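Local atomic coordinates of putative rhamnosidase (Streptomyces avermitilis, PDB entry 3W5M), a protein that hydrolyses terminal non-reducing alpha-L-rhamnose from alpha-L-rhamnosides such as citrus flavonoids and gum arabic, and carries a calcium-dependent rhamnose-binding module. Residues M926-N929 with I933-G936. Residues are numbered along the deposited sequence; the frame is centred on the assembly and turned at random.
Sequences MYAN and IAPG
Tyr927 and Ala928 keep helical backbone torsions, whereas Ile933, which meets both of them, is already extended. The two segments join the last turn of helix 923-929, in the (alpha/alpha)6-barrel domain of this GH78 enzyme, to strand 934-935 at the edge of the C-terminal beta-sandwich, with three intervening residues in neither helix nor strand. Ile933 N donates to Tyr927 O at 3.1 Å, and the bond is fairly straight, with 156° at the hydrogen. The donor is tilted 16° from the carbonyl plane. In this way a carbonyl of the last helical turn accepts a hydrogen bond from the backbone N-H of the residue just before the strand. Beside this bond, Ala928 CA lies 3.4 Å from Ile933 O in a CA-H...O contact, and the same oxygen is also hydrogen-bonded by the hydroxyl of Tyr653 on helix 641-654. Farther along, the methyls Ala928 CB and Ala934 CB lie side by side, 4.0 Å apart, and the side chain of Tyr653 touches both.

The larger side chains diverge from the junction. Tyr927 runs into the barrel, where OH is hydrogen-bonded to His613 ND1 and the ring lies edge-to-face with Tyr653. Ile933, with CG2 anti to the backbone N and CG1 beside it (chi1 -64°), packs on Val967 and Thr969 of the sandwich. Strand 934-935 is held in its sheet by backbone hydrogen bonding of Ala934 with Val944. On the helix side of Ile933, the branch carbon itself makes the side-chain approach: CB stands 4.0 Å from Tyr927 O.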
loop_
_atom_site.group_PDB
_atom_site.type_symbol
_atom_site.label_atom_id
_atom_site.label_comp_id
_atom_site.label_asym_id
_atom_site.label_seq_id
_atom_site.Cartn_x
_atom_site.Cartn_y
_atom_site.Cartn_z
ATOM N N MET A 926 -9.646 -22.024 -3.731
ATOM C CA MET A 926 -11.075 -21.981 -3.741
ATOM C C MET A 926 -11.626 -21.574 -5.111
ATOM O O MET A 926 -12.630 -22.127 -5.564
ATOM C CB MET A 926 -11.591 -21.011 -2.665
ATOM C CG MET A 926 -11.251 -21.397 -1.241
ATOM S SD MET A 926 -12.457 -20.744 -0.054
ATOM C CE MET A 926 -12.149 -18.990 -0.295
ATOM N N TYR A 927 -10.995 -20.593 -5.759
ATOM C CA TYR A 927 -11.567 -20.031 -6.970
ATOM C C TYR A 927 -11.401 -21.044 -8.093
ATOM O O TYR A 927 -12.325 -21.238 -8.873
ATOM C CB TYR A 927 -10.946 -18.647 -7.311
ATOM C CG TYR A 927 -10.989 -17.685 -6.138
ATOM C CD1 TYR A 927 -12.054 -17.708 -5.221
ATOM C CD2 TYR A 927 -9.960 -16.781 -5.917
ATOM C CE1 TYR A 927 -12.087 -16.841 -4.131
ATOM C CE2 TYR A 927 -9.980 -15.926 -4.813
ATOM C CZ TYR A 927 -11.057 -15.948 -3.941
ATOM O OH TYR A 927 -11.065 -15.080 -2.856
ATOM N N ALA A 928 -10.257 -21.733 -8.095
ATOM C CA ALA A 928 -9.935 -22.735 -9.121
ATOM C C ALA A 928 -10.716 -24.042 -8.951
ATOM O O ALA A 928 -11.093 -24.661 -9.940
ATOM C CB ALA A 928 -8.436 -22.997 -9.171
ATOM N N ASN A 929 -11.019 -24.415 -7.706
ATOM C CA ASN A 929 -11.560 -25.762 -7.402
ATOM C C ASN A 929 -12.980 -25.823 -6.873
ATOM O O ASN A 929 -13.720 -26.772 -7.172
ATOM C CB ASN A 929 -10.627 -26.478 -6.452
ATOM C CG ASN A 929 -9.232 -26.615 -7.011
ATOM O OD1 ASN A 929 -8.304 -25.953 -6.557
ATOM N ND2 ASN A 929 -9.073 -27.466 -8.011
ATOM N N ILE A 933 -12.867 -22.199 -11.755
ATOM C CA ILE A 933 -12.485 -21.198 -12.764
ATOM C C ILE A 933 -10.982 -21.047 -12.711
ATOM O O ILE A 933 -10.444 -20.543 -11.726
ATOM C CB ILE A 933 -13.153 -19.820 -12.510
ATOM C CG1 ILE A 933 -14.674 -19.933 -12.652
ATOM C CG2 ILE A 933 -12.578 -18.761 -13.467
ATOM C CD1 ILE A 933 -15.439 -18.640 -12.393
ATOM N N ALA A 934 -10.286 -21.511 -13.747
ATOM C CA ALA A 934 -8.818 -21.465 -13.768
ATOM C C ALA A 934 -8.362 -21.301 -15.211
ATOM O O ALA A 934 -9.081 -21.681 -16.100
ATOM C CB ALA A 934 -8.226 -22.737 -13.168
ATOM N N PRO A 935 -7.194 -20.693 -15.444
ATOM C CA PRO A 935 -6.837 -20.490 -16.862
ATOM C C PRO A 935 -6.169 -21.725 -17.485
ATOM O O PRO A 935 -5.119 -22.142 -17.021
ATOM C CB PRO A 935 -5.868 -19.314 -16.811
ATOM C CG PRO A 935 -5.267 -19.352 -15.442
ATOM C CD PRO A 935 -6.268 -19.996 -14.521
ATOM N N GLY A 936 -6.787 -22.294 -18.521
ATOM C CA GLY A 936 -6.158 -23.363 -19.322
ATOM C C GLY A 936 -5.083 -22.836 -20.260
ATOM O O GLY A 936 -4.066 -23.496 -20.507
#